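Local coordinates for protein putative isochorismatase (Streptomyces avermitilis, PDB 3KL2) that probably acts as a hydrolase of the isochorismatase-like cysteine hydrolase family, although its precise function is not established, at residues F159-C164 with N196-D201; I31-E36 with G56-T61; G124-E129 with D143-S148; S167-G172 with F177-L182; G42-A47 with G103-K108. All coordinates share one frame; numbering follows the deposited sequence.

Interaction 1 of 5, residues F159-C164 with N196-D201; sequences FLTNCC and NAISYD
Thr161 and Asn162 press two carbons onto the methyl of Ala197, where the loop after strand 153-159 meets helix 191-205. Ala197 CB points at the loop and sits 3.8 Å from Thr161 CG2 and 3.9 Å from Asn162 CB, so one helix methyl bridges both residues. The chi1 of Thr161, -57°, divides its labour: CG2 lies anti to the backbone N and faces the helix, also coming 4.3 Å from Ile198 CG1, while OG1 stays beside the backbone N and is hydrogen-bonded to His194 ND1. In Asn162 only CB touches Ala197. Its CG stands between the backbone N and the carbonyl carbon (chi1 57°), which carries the amide off the helix; ND2 binds Glu193 OE1 and also Asp201 OD1 of the second subunit. The loop itself is a type I turn from Leu160 to Cys163, closed by Cys163 N to Leu160 O at 2.8 Å. It follows a cis peptide before Leu160, and Cys163 occupies the N-cap position of helix 164-174. A cis peptide and tight turn leading to a cysteine at a helix start, here Cys164, resemble the catalytic-cysteine site of isochorismatase-like cysteine hydrolases, a role only inferred here.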
# COMPACT_ATOMS: atom_id res chain seq x y z
N PHE A 159 18.28 -4.44 -12.45
CA PHE A 159 18.31 -5.88 -12.24
C PHE A 159 17.18 -6.26 -11.29
O PHE A 159 16.73 -5.42 -10.48
CB PHE A 159 19.60 -6.26 -11.51
CG PHE A 159 20.87 -5.94 -12.24
CD1 PHE A 159 21.52 -6.93 -12.98
CD2 PHE A 159 21.46 -4.70 -12.12
CE1 PHE A 159 22.72 -6.68 -13.59
CE2 PHE A 159 22.65 -4.44 -12.72
CZ PHE A 159 23.29 -5.43 -13.48
N LEU A 160 16.65 -7.48 -11.38
CA LEU A 160 16.72 -8.36 -12.53
C LEU A 160 15.52 -8.14 -13.41
O LEU A 160 14.40 -8.04 -12.90
CB LEU A 160 16.69 -9.80 -12.10
CG LEU A 160 17.89 -10.26 -11.28
CD1 LEU A 160 17.52 -11.51 -10.46
CD2 LEU A 160 19.08 -10.47 -12.19
N THR A 161 15.75 -8.18 -14.73
CA THR A 161 14.69 -8.07 -15.73
C THR A 161 13.37 -8.73 -15.34
O THR A 161 12.35 -8.08 -15.44
CB THR A 161 15.10 -8.76 -16.99
OG1 THR A 161 16.31 -8.19 -17.46
CG2 THR A 161 13.99 -8.61 -18.04
N ASN A 162 13.38 -10.02 -14.96
CA ASN A 162 12.12 -10.72 -14.67
C ASN A 162 11.78 -10.78 -13.20
O ASN A 162 10.77 -11.38 -12.83
CB ASN A 162 12.06 -12.13 -15.29
CG ASN A 162 13.22 -13.01 -14.84
OD1 ASN A 162 14.35 -12.54 -14.74
ND2 ASN A 162 12.92 -14.24 -14.52
N CYS A 163 12.58 -10.15 -12.35
CA CYS A 163 12.34 -10.19 -10.94
C CYS A 163 11.96 -8.78 -10.43
O CYS A 163 10.85 -8.33 -10.68
CB CYS A 163 13.53 -10.80 -10.23
SG CYS A 163 13.14 -11.25 -8.52
N CYS A 164 12.92 -8.10 -9.81
CA CYS A 164 12.75 -6.76 -9.25
C CYS A 164 12.33 -5.71 -10.29
O CYS A 164 11.54 -4.83 -9.98
CB CYS A 164 14.07 -6.33 -8.57
SG CYS A 164 14.86 -7.67 -7.57
N ASN A 196 11.99 -13.20 -22.75
CA ASN A 196 10.60 -13.54 -22.58
C ASN A 196 9.88 -12.41 -21.80
O ASN A 196 8.88 -11.84 -22.27
CB ASN A 196 10.46 -14.94 -21.96
CG ASN A 196 10.72 -16.12 -23.02
OD1 ASN A 196 10.48 -15.98 -24.22
ND2 ASN A 196 11.18 -17.27 -22.53
N ALA A 197 10.45 -12.05 -20.65
CA ALA A 197 9.97 -10.92 -19.88
C ALA A 197 9.80 -9.66 -20.75
O ALA A 197 8.74 -9.03 -20.72
CB ALA A 197 10.88 -10.64 -18.68
N ILE A 198 10.81 -9.32 -21.54
CA ILE A 198 10.72 -8.10 -22.35
C ILE A 198 9.60 -8.17 -23.42
O ILE A 198 8.83 -7.20 -23.56
CB ILE A 198 12.07 -7.76 -23.02
CG1 ILE A 198 13.05 -7.22 -21.98
CG2 ILE A 198 11.90 -6.70 -24.13
CD1 ILE A 198 14.53 -7.35 -22.38
N SER A 199 9.50 -9.31 -24.13
CA SER A 199 8.55 -9.47 -25.26
C SER A 199 7.10 -9.69 -24.83
O SER A 199 6.18 -9.23 -25.50
CB SER A 199 8.93 -10.66 -26.18
OG SER A 199 10.32 -10.70 -26.46
N TYR A 200 6.91 -10.46 -23.76
CA TYR A 200 5.59 -10.87 -23.33
C TYR A 200 5.02 -9.96 -22.21
O TYR A 200 3.92 -9.43 -22.36
CB TYR A 200 5.65 -12.30 -22.79
CG TYR A 200 6.09 -13.39 -23.79
CD1 TYR A 200 6.20 -13.13 -25.16
CD2 TYR A 200 6.33 -14.70 -23.34
CE1 TYR A 200 6.57 -14.12 -26.06
CE2 TYR A 200 6.68 -15.71 -24.23
CZ TYR A 200 6.81 -15.41 -25.60
OH TYR A 200 7.17 -16.39 -26.52
N ASP A 201 5.77 -9.79 -21.11
CA ASP A 201 5.31 -9.10 -19.90
C ASP A 201 5.42 -7.56 -19.98
O ASP A 201 4.47 -6.84 -19.68
CB ASP A 201 6.13 -9.57 -18.68
CG ASP A 201 5.90 -11.04 -18.32
OD1 ASP A 201 4.86 -11.60 -18.68
OD2 ASP A 201 6.77 -11.63 -17.64

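Interaction 2 of 5, residues I31-E36 with G56-T61; sequences IEYQNE and GMLANT
Thr61 OG1 takes part in two hydrogen bonds: it accepts from Tyr33 OH at 2.8 Å and donates to Met57 O at 2.7 Å, one turn back in its own helix. That carbonyl also receives Thr61 N, so it serves two donors. The hydroxyl reaches it from above the carbonyl plane, 42° out of it. This chain of two bonds runs from tyrosine to threonine to the helix carbonyl. Thr61 also offers its methyl, CG2, which comes 3.5 Å from Tyr33 CZ, so the phenol end is met by oxygen and carbon together. Met57 approaches from the direction opposite to Tyr33. Its chain, with chi1 63°, bends again at chi2 and chi3, and this folding brings CE to 3.7 Å from Tyr33 CE1. SD lies 5.2 Å from the ring centroid and 61° off the normal, an oblique Met-aromatic contact. Leu58 slides past the ring and sets CD1 at its edge, 4.2 Å from Tyr33 CD1. A phenylalanine in place of Tyr33 would probably keep the apolar contacts but leave the buried Thr61 OG1 without its donor. Tyr33 is the centre of an inverse gamma turn just beyond strand 26-31, closed by a weak Gln34 N to Glu32 O bond, and its ring spans from there to the first two turns of helix 57-71. Cys185 of strand 178-187 touches both Tyr33 and Thr61, so the ring bridges helix and central sheet beside the C-terminal end of strand 26-31.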
# COMPACT_ATOMS: atom_id res chain seq x y z
N ILE A 31 17.52 0.28 -10.53
CA ILE A 31 17.28 -0.73 -9.53
C ILE A 31 18.51 -1.58 -9.42
O ILE A 31 18.89 -2.26 -10.38
CB ILE A 31 16.09 -1.64 -9.88
CG1 ILE A 31 14.81 -0.82 -10.02
CG2 ILE A 31 15.91 -2.71 -8.78
CD1 ILE A 31 13.56 -1.64 -10.39
N GLU A 32 19.11 -1.55 -8.23
CA GLU A 32 20.18 -2.46 -7.86
C GLU A 32 21.43 -2.46 -8.75
O GLU A 32 22.06 -3.51 -8.97
CB GLU A 32 19.61 -3.86 -7.72
CG GLU A 32 18.90 -4.01 -6.36
CD GLU A 32 17.72 -4.91 -6.41
OE1 GLU A 32 16.76 -4.60 -5.67
OE2 GLU A 32 17.74 -5.90 -7.19
N TYR A 33 21.86 -1.27 -9.19
CA TYR A 33 23.13 -1.22 -9.85
C TYR A 33 24.26 -1.26 -8.83
O TYR A 33 25.01 -0.30 -8.71
CB TYR A 33 23.24 0.02 -10.70
CG TYR A 33 22.44 -0.01 -11.97
CD1 TYR A 33 23.02 -0.29 -13.19
CD2 TYR A 33 21.08 0.30 -11.96
CE1 TYR A 33 22.27 -0.26 -14.39
CE2 TYR A 33 20.33 0.31 -13.12
CZ TYR A 33 20.94 0.05 -14.32
OH TYR A 33 20.14 0.10 -15.43
N GLN A 34 24.35 -2.39 -8.11
CA GLN A 34 25.30 -2.58 -7.05
C GLN A 34 26.36 -3.58 -7.48
O GLN A 34 26.08 -4.45 -8.30
CB GLN A 34 24.61 -3.11 -5.78
CG GLN A 34 23.73 -2.05 -5.07
CD GLN A 34 22.66 -2.68 -4.26
OE1 GLN A 34 21.60 -3.00 -4.80
NE2 GLN A 34 22.96 -2.96 -2.99
N ASN A 35 27.55 -3.48 -6.89
CA ASN A 35 28.67 -4.33 -7.23
C ASN A 35 28.25 -5.79 -7.26
O ASN A 35 28.62 -6.50 -8.19
CB ASN A 35 29.86 -4.14 -6.26
CG ASN A 35 30.54 -2.79 -6.43
OD1 ASN A 35 30.85 -2.38 -7.55
ND2 ASN A 35 30.75 -2.07 -5.31
N GLU A 36 27.41 -6.19 -6.30
CA GLU A 36 27.02 -7.60 -6.17
C GLU A 36 26.54 -8.22 -7.50
O GLU A 36 26.72 -9.42 -7.72
CB GLU A 36 25.96 -7.77 -5.08
CG GLU A 36 26.10 -9.10 -4.36
CD GLU A 36 27.18 -9.05 -3.30
OE1 GLU A 36 26.83 -8.62 -2.17
OE2 GLU A 36 28.35 -9.45 -3.58
N GLY A 56 24.91 -4.84 -23.27
CA GLY A 56 25.67 -3.63 -22.99
C GLY A 56 24.90 -2.69 -22.09
O GLY A 56 24.97 -1.48 -22.25
N MET A 57 24.16 -3.25 -21.13
CA MET A 57 23.25 -2.47 -20.29
C MET A 57 23.98 -1.42 -19.47
O MET A 57 23.47 -0.30 -19.33
CB MET A 57 22.40 -3.36 -19.37
CG MET A 57 23.18 -4.18 -18.34
SD MET A 57 23.39 -3.41 -16.74
CE MET A 57 21.69 -3.45 -16.10
N LEU A 58 25.15 -1.77 -18.94
CA LEU A 58 25.83 -0.87 -18.04
C LEU A 58 26.19 0.45 -18.78
O LEU A 58 25.80 1.53 -18.35
CB LEU A 58 27.04 -1.52 -17.36
CG LEU A 58 27.69 -0.59 -16.33
CD1 LEU A 58 26.69 -0.32 -15.21
CD2 LEU A 58 29.06 -1.10 -15.80
N ALA A 59 26.88 0.35 -19.91
CA ALA A 59 27.21 1.55 -20.68
C ALA A 59 25.94 2.26 -21.13
O ALA A 59 25.90 3.49 -21.22
CB ALA A 59 28.12 1.21 -21.89
N ASN A 60 24.91 1.50 -21.45
CA ASN A 60 23.69 2.12 -21.97
C ASN A 60 22.99 2.94 -20.86
O ASN A 60 22.42 3.99 -21.11
CB ASN A 60 22.72 1.06 -22.51
CG ASN A 60 23.18 0.40 -23.79
OD1 ASN A 60 23.72 1.04 -24.69
ND2 ASN A 60 22.93 -0.90 -23.89
N THR A 61 23.04 2.42 -19.65
CA THR A 61 22.43 3.12 -18.52
C THR A 61 23.17 4.44 -18.29
O THR A 61 22.53 5.48 -18.11
CB THR A 61 22.44 2.27 -17.24
OG1 THR A 61 21.86 0.99 -17.52
CG2 THR A 61 21.64 2.95 -16.13

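Interaction 3 of 5, residues G124-E129 with D143-S148; sequences GDIVIE and DFILRS
Ile145 is the one residue of helix 142-149 that meets segment 124-129, and it does so with two branches. Ile145 CD1 meets Ile128 CD1 at 3.9 Å, while CG2 takes Ile126 CD1 at 4.1 Å; in both pairs the chains slide past each other in opposite directions. The chi1 of Ile145, -69°, turns CG2 anti to the backbone N, and chi2 near 170° extends CG1 so that its end reaches Ile128. Ile128 does not aim at the helix from its CB; its chi2 of -43° folds CD1 inward. The contact is small, 112 Å² in all, and wholly apolar. It lies at one edge of the parallel sheet of this Rossmann-like alpha/beta fold: strand 126-127 pairs with strand 75-78, and the helix leads on to strand 153-159. Met76 of the neighbouring strand touches both Ile126 and Ile145. Beyond these isoleucines the two segments part. Val127 points away from the helix, partly exposed, and a neighbouring subunit takes up the looser side: Glu129 OE1 makes salt bridges to Lys108 and Arg132 of the third subunit. Asp143 OD1 and Arg147 NE form a long salt bridge, 3.9 Å; Asp143 OD2 also pairs with Arg175, and Arg147 makes a cation-pi contact with Phe177.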
# COMPACT_ATOMS: atom_id res chain seq x y z
N GLY A 124 22.60 15.78 -5.75
CA GLY A 124 21.18 15.95 -6.06
C GLY A 124 20.41 14.68 -6.43
O GLY A 124 19.16 14.69 -6.50
N ASP A 125 21.16 13.60 -6.71
CA ASP A 125 20.56 12.30 -6.93
C ASP A 125 19.91 11.82 -5.63
O ASP A 125 20.48 11.99 -4.53
CB ASP A 125 21.63 11.29 -7.27
CG ASP A 125 22.15 11.42 -8.68
OD1 ASP A 125 21.83 12.38 -9.44
OD2 ASP A 125 22.94 10.50 -9.04
N ILE A 126 18.74 11.19 -5.78
CA ILE A 126 18.01 10.65 -4.65
C ILE A 126 18.40 9.19 -4.51
O ILE A 126 18.50 8.47 -5.50
CB ILE A 126 16.48 10.84 -4.89
CG1 ILE A 126 16.12 12.33 -4.82
CG2 ILE A 126 15.64 10.01 -3.93
CD1 ILE A 126 14.79 12.70 -5.54
N VAL A 127 18.66 8.75 -3.29
CA VAL A 127 18.95 7.36 -3.02
C VAL A 127 17.77 6.84 -2.19
O VAL A 127 17.63 7.20 -1.02
CB VAL A 127 20.34 7.15 -2.33
CG1 VAL A 127 20.58 5.69 -1.92
CG2 VAL A 127 21.49 7.60 -3.27
N ILE A 128 16.92 6.04 -2.83
CA ILE A 128 15.72 5.43 -2.22
C ILE A 128 16.12 4.49 -1.11
O ILE A 128 17.05 3.71 -1.28
CB ILE A 128 14.95 4.63 -3.34
CG1 ILE A 128 14.43 5.61 -4.41
CG2 ILE A 128 13.84 3.77 -2.79
CD1 ILE A 128 13.77 6.97 -3.89
N GLU A 129 15.42 4.54 0.01
CA GLU A 129 15.77 3.74 1.17
C GLU A 129 14.70 2.75 1.55
O GLU A 129 13.51 2.97 1.34
CB GLU A 129 15.93 4.64 2.39
CG GLU A 129 16.98 5.77 2.27
CD GLU A 129 16.82 6.84 3.39
OE1 GLU A 129 17.56 7.84 3.33
OE2 GLU A 129 15.97 6.69 4.32
N ASP A 143 7.36 5.45 -3.60
CA ASP A 143 6.04 6.01 -3.90
C ASP A 143 5.85 7.38 -3.26
O ASP A 143 5.40 8.34 -3.95
CB ASP A 143 4.95 5.13 -3.34
CG ASP A 143 3.63 5.31 -4.08
OD1 ASP A 143 3.59 5.96 -5.14
OD2 ASP A 143 2.66 4.69 -3.62
N PHE A 144 6.18 7.50 -1.97
CA PHE A 144 6.11 8.79 -1.29
C PHE A 144 6.89 9.93 -2.01
O PHE A 144 6.39 11.03 -2.16
CB PHE A 144 6.65 8.66 0.11
CG PHE A 144 6.46 9.87 0.92
CD1 PHE A 144 5.44 9.94 1.86
CD2 PHE A 144 7.30 10.96 0.76
CE1 PHE A 144 5.28 11.08 2.63
CE2 PHE A 144 7.12 12.10 1.52
CZ PHE A 144 6.14 12.17 2.43
N ILE A 145 8.10 9.65 -2.44
CA ILE A 145 8.96 10.67 -2.99
C ILE A 145 8.48 11.05 -4.38
O ILE A 145 8.43 12.24 -4.71
CB ILE A 145 10.45 10.20 -2.98
CG1 ILE A 145 10.93 10.14 -1.54
CG2 ILE A 145 11.34 11.11 -3.88
CD1 ILE A 145 12.27 9.48 -1.30
N LEU A 146 8.11 10.08 -5.21
CA LEU A 146 7.61 10.38 -6.54
C LEU A 146 6.35 11.21 -6.44
O LEU A 146 6.19 12.21 -7.16
CB LEU A 146 7.26 9.11 -7.31
CG LEU A 146 8.39 8.17 -7.75
CD1 LEU A 146 7.74 6.91 -8.25
CD2 LEU A 146 9.32 8.76 -8.80
N ARG A 147 5.41 10.77 -5.63
CA ARG A 147 4.17 11.52 -5.55
C ARG A 147 4.42 12.90 -4.96
O ARG A 147 3.87 13.88 -5.46
CB ARG A 147 3.11 10.80 -4.73
CG ARG A 147 2.66 9.48 -5.33
CD ARG A 147 2.29 9.59 -6.78
NE ARG A 147 1.45 8.45 -7.20
CZ ARG A 147 0.90 8.33 -8.41
NH1 ARG A 147 1.05 9.27 -9.34
NH2 ARG A 147 0.17 7.28 -8.68
N SER A 148 5.26 12.98 -3.92
CA SER A 148 5.54 14.31 -3.33
C SER A 148 6.14 15.26 -4.36
O SER A 148 5.81 16.43 -4.37
CB SER A 148 6.46 14.19 -2.11
OG SER A 148 6.50 15.39 -1.36

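Interaction 4 of 5, residues S167-G172 with F177-L182; sequences STMRTG and FRVITL
Phe177 and Gly172 meet where a beta-alpha-beta crossover turns from helix 164-174 into strand 178-187. The helix and strand segments run nearly antiparallel, 158° between their directions, with axes 8.6 Å apart. Phe177 N gives Gly172 O a weak hydrogen bond of 3.2 Å, bent to 134° at the hydrogen. The same oxygen lies in the plane of the Phe177 ring, at its edge, 3.4 Å from CD2. Arg178 then turns its side chain from the helix, and Val179 turns inward. With chi1 at -170°, Val179 splits its methyls: CG2 rests 3.7 Å from Gly172 C, and CG1 meets Met169 CG at 4.1 Å, the two side chains crossing at about a right angle. A CB on Gly172 would lie 3.1 Å from Val179 CG2, a tight fit, consistent with a glycine here. Ile180 faces the other side of the sheet. Thr181 faces the helix again; OG1 is hydrogen-bonded to Ser206 OG, and Phe202 of helix 191-205 touches both Thr181 and Met169. The last contact is made by the Met169 chain, extended through chi1 and chi2 and bent only at chi3, which brings SD to 3.7 Å from Thr181 CG2.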
# COMPACT_ATOMS: atom_id res chain seq x y z
N SER A 167 8.74 -6.56 -11.09
CA SER A 167 7.84 -6.32 -9.96
C SER A 167 7.53 -4.83 -9.77
O SER A 167 6.39 -4.45 -9.53
CB SER A 167 8.41 -6.86 -8.69
OG SER A 167 8.33 -8.24 -8.71
N THR A 168 8.57 -4.02 -9.91
CA THR A 168 8.44 -2.60 -9.85
C THR A 168 7.60 -2.02 -10.98
O THR A 168 6.88 -1.07 -10.78
CB THR A 168 9.83 -2.00 -9.89
OG1 THR A 168 10.59 -2.50 -8.77
CG2 THR A 168 9.77 -0.42 -9.88
N MET A 169 7.77 -2.51 -12.19
CA MET A 169 6.91 -2.18 -13.34
C MET A 169 5.44 -2.51 -13.06
O MET A 169 4.53 -1.72 -13.29
CB MET A 169 7.38 -3.01 -14.52
CG MET A 169 6.67 -2.73 -15.90
SD MET A 169 7.20 -3.95 -17.12
CE MET A 169 6.73 -5.48 -16.35
N ARG A 170 5.18 -3.70 -12.54
CA ARG A 170 3.80 -4.09 -12.31
C ARG A 170 3.11 -3.14 -11.32
O ARG A 170 2.04 -2.56 -11.61
CB ARG A 170 3.71 -5.55 -11.88
CG ARG A 170 4.04 -6.49 -13.01
CD ARG A 170 4.26 -7.94 -12.52
NE ARG A 170 4.50 -8.84 -13.66
CZ ARG A 170 3.57 -9.61 -14.23
NH1 ARG A 170 2.32 -9.68 -13.74
NH2 ARG A 170 3.92 -10.36 -15.27
N THR A 171 3.77 -2.91 -10.20
CA THR A 171 3.23 -2.06 -9.16
C THR A 171 3.18 -0.60 -9.67
O THR A 171 2.21 0.10 -9.44
CB THR A 171 4.00 -2.26 -7.81
OG1 THR A 171 3.91 -3.64 -7.44
CG2 THR A 171 3.44 -1.42 -6.61
N GLY A 172 4.20 -0.15 -10.35
CA GLY A 172 4.19 1.18 -10.96
C GLY A 172 2.94 1.42 -11.78
O GLY A 172 2.27 2.49 -11.71
N PHE A 177 1.32 5.42 -12.60
CA PHE A 177 2.49 5.93 -13.30
C PHE A 177 2.51 5.47 -14.75
O PHE A 177 2.07 4.41 -15.07
CB PHE A 177 3.79 5.47 -12.59
CG PHE A 177 3.93 5.99 -11.17
CD1 PHE A 177 4.28 7.31 -10.92
CD2 PHE A 177 3.70 5.17 -10.09
CE1 PHE A 177 4.41 7.80 -9.65
CE2 PHE A 177 3.85 5.65 -8.80
CZ PHE A 177 4.22 6.96 -8.59
N ARG A 178 2.99 6.34 -15.63
CA ARG A 178 3.39 5.95 -16.94
C ARG A 178 4.79 5.33 -16.77
O ARG A 178 5.79 6.05 -16.60
CB ARG A 178 3.47 7.16 -17.86
CG ARG A 178 4.06 6.76 -19.20
CD ARG A 178 3.96 7.83 -20.22
NE ARG A 178 4.71 9.03 -19.86
CZ ARG A 178 5.12 9.93 -20.74
NH1 ARG A 178 4.83 9.77 -22.02
NH2 ARG A 178 5.82 10.98 -20.36
N VAL A 179 4.85 4.00 -16.76
CA VAL A 179 6.13 3.29 -16.69
C VAL A 179 6.80 3.12 -18.06
O VAL A 179 6.18 2.67 -19.00
CB VAL A 179 5.94 1.90 -16.07
CG1 VAL A 179 7.27 1.28 -15.76
CG2 VAL A 179 5.04 2.02 -14.80
N ILE A 180 8.05 3.48 -18.17
CA ILE A 180 8.84 3.21 -19.37
C ILE A 180 9.94 2.25 -18.92
O ILE A 180 10.63 2.53 -17.94
CB ILE A 180 9.48 4.50 -19.90
CG1 ILE A 180 8.42 5.41 -20.50
CG2 ILE A 180 10.53 4.20 -20.96
CD1 ILE A 180 8.93 6.82 -20.66
N THR A 181 10.05 1.10 -19.58
CA THR A 181 11.14 0.15 -19.32
C THR A 181 12.19 0.29 -20.40
O THR A 181 11.86 0.34 -21.57
CB THR A 181 10.68 -1.32 -19.27
OG1 THR A 181 9.89 -1.62 -20.43
CG2 THR A 181 9.84 -1.57 -18.00
N LEU A 182 13.44 0.36 -19.97
CA LEU A 182 14.58 0.49 -20.82
C LEU A 182 15.03 -0.92 -21.19
O LEU A 182 15.75 -1.60 -20.41
CB LEU A 182 15.71 1.22 -20.10
CG LEU A 182 15.56 2.74 -19.87
CD1 LEU A 182 16.51 3.22 -18.82
CD2 LEU A 182 15.79 3.51 -21.16

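Interaction 5 of 5, residues G42-A47 with G103-K108; sequences GVLHGA and GKAFVK
Leu44 leans toward Ala105 and Phe106, approaching them step by step along its chain. CB is still 5.7 Å from Ala105 CB, and CG has closed to 4.6 Å from the same methyl. The tip makes the contact: CD1 sits 4.0 Å from Ala105 CB and 3.7 Å from Phe106 CE1, wedged where the two residues adjoin. With CG anti to the carbonyl carbon (chi1 -73°) and chi2 at 165°, CD1 is the branch sent across, while CD2 points off to another side. The leucine and phenylalanine side chains cross at about a right angle, and CD1 lies obliquely to the ring. One residue earlier, Val43 CG1 comes 3.9 Å from Gly103 O, at the more exposed margin. Gly103 comes just before Lys104, which has positive phi and closes a Schellman motif after helix 96-103. Polar ties run through a third party: Glu36 binds Val43 N with OE2 and Phe106 N with OE1, so one carboxylate holds both segments. Phe37 touches Leu44 and stacks edge-to-face with Phe106. The contact thus joins the turn leading into helix 45-55 to the loop leaving helix 96-103, with helix 35-38 covering the seam.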
# COMPACT_ATOMS: atom_id res chain seq x y z
N GLY A 42 31.58 -9.85 -7.45
CA GLY A 42 30.26 -9.70 -6.87
C GLY A 42 29.62 -11.07 -6.84
O GLY A 42 29.80 -11.86 -7.76
N VAL A 43 28.88 -11.36 -5.79
CA VAL A 43 28.43 -12.74 -5.59
C VAL A 43 27.42 -13.21 -6.62
O VAL A 43 27.23 -14.40 -6.81
CB VAL A 43 27.83 -12.91 -4.18
CG1 VAL A 43 26.87 -14.13 -4.15
CG2 VAL A 43 28.98 -13.05 -3.14
N LEU A 44 26.73 -12.27 -7.26
CA LEU A 44 25.69 -12.62 -8.21
C LEU A 44 26.10 -12.20 -9.60
O LEU A 44 25.29 -12.23 -10.52
CB LEU A 44 24.39 -11.93 -7.80
CG LEU A 44 23.79 -12.61 -6.57
CD1 LEU A 44 22.70 -11.73 -5.94
CD2 LEU A 44 23.24 -14.04 -6.94
N HIS A 45 27.34 -11.75 -9.74
CA HIS A 45 27.78 -11.22 -11.02
C HIS A 45 27.93 -12.31 -12.08
O HIS A 45 27.66 -12.05 -13.26
CB HIS A 45 29.11 -10.48 -10.87
CG HIS A 45 29.73 -10.08 -12.17
ND1 HIS A 45 29.18 -9.10 -12.98
CD2 HIS A 45 30.84 -10.53 -12.81
CE1 HIS A 45 29.94 -8.96 -14.06
NE2 HIS A 45 30.95 -9.81 -13.98
N GLY A 46 28.40 -13.50 -11.68
CA GLY A 46 28.56 -14.62 -12.62
C GLY A 46 27.25 -14.95 -13.32
O GLY A 46 27.21 -15.18 -14.53
N ALA A 47 26.17 -14.90 -12.56
CA ALA A 47 24.84 -15.24 -13.07
C ALA A 47 24.24 -14.21 -14.06
O ALA A 47 23.34 -14.55 -14.81
CB ALA A 47 23.87 -15.48 -11.88
N GLY A 103 23.43 -16.97 -0.05
CA GLY A 103 24.61 -16.48 -0.72
C GLY A 103 25.38 -15.39 0.02
O GLY A 103 26.48 -15.05 -0.40
N LYS A 104 24.82 -14.87 1.12
CA LYS A 104 25.33 -13.68 1.84
C LYS A 104 25.54 -12.49 0.88
O LYS A 104 26.58 -11.86 0.85
CB LYS A 104 26.61 -14.00 2.68
N ALA A 105 24.53 -12.22 0.08
CA ALA A 105 24.54 -11.08 -0.88
C ALA A 105 23.90 -9.81 -0.30
O ALA A 105 23.02 -9.85 0.52
CB ALA A 105 23.80 -11.48 -2.15
N PHE A 106 24.38 -8.67 -0.77
CA PHE A 106 23.90 -7.37 -0.33
C PHE A 106 23.97 -7.10 1.20
O PHE A 106 23.05 -6.52 1.79
CB PHE A 106 22.50 -7.14 -0.86
CG PHE A 106 22.35 -7.39 -2.31
CD1 PHE A 106 21.72 -8.52 -2.76
CD2 PHE A 106 22.76 -6.46 -3.22
CE1 PHE A 106 21.53 -8.73 -4.12
CE2 PHE A 106 22.58 -6.69 -4.58
CZ PHE A 106 21.98 -7.80 -5.01
N VAL A 107 25.06 -7.50 1.85
CA VAL A 107 25.23 -7.17 3.27
C VAL A 107 25.55 -5.66 3.36
O VAL A 107 26.41 -5.15 2.63
CB VAL A 107 26.29 -8.06 3.96
CG1 VAL A 107 26.36 -7.78 5.45
CG2 VAL A 107 25.98 -9.58 3.76
N LYS A 108 24.83 -4.94 4.22
CA LYS A 108 25.12 -3.52 4.53
C LYS A 108 26.58 -3.30 4.95
O LYS A 108 27.09 -4.01 5.81
CB LYS A 108 24.26 -3.01 5.70
CG LYS A 108 22.92 -2.45 5.30
CD LYS A 108 22.30 -1.57 6.43
CE LYS A 108 21.84 -0.18 5.86
NZ LYS A 108 20.79 -0.31 4.75

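From the N terminus, interaction 2 closes the first loop, bringing the end of strand 26-31 to helix 57-71. Interaction 5 opens within that loop and closes beyond it, so the two cross. Interaction 3 follows in series, folding helix 142-149 onto the edge strand 126-127. Interaction 1 then joins the loop after strand 153-159 to helix 191-205, and interaction 4, the helix 164-174 to strand 178-187 crossover, lies wholly within its span. Neighbours also touch: Phe159 N probably bonds Ile31 O at 3.1 Å, linking interactions 1 and 2 across adjacent strands, and the Phe177 ring of interaction 4 packs on Asp143, Leu146 and Arg147 of interaction 3.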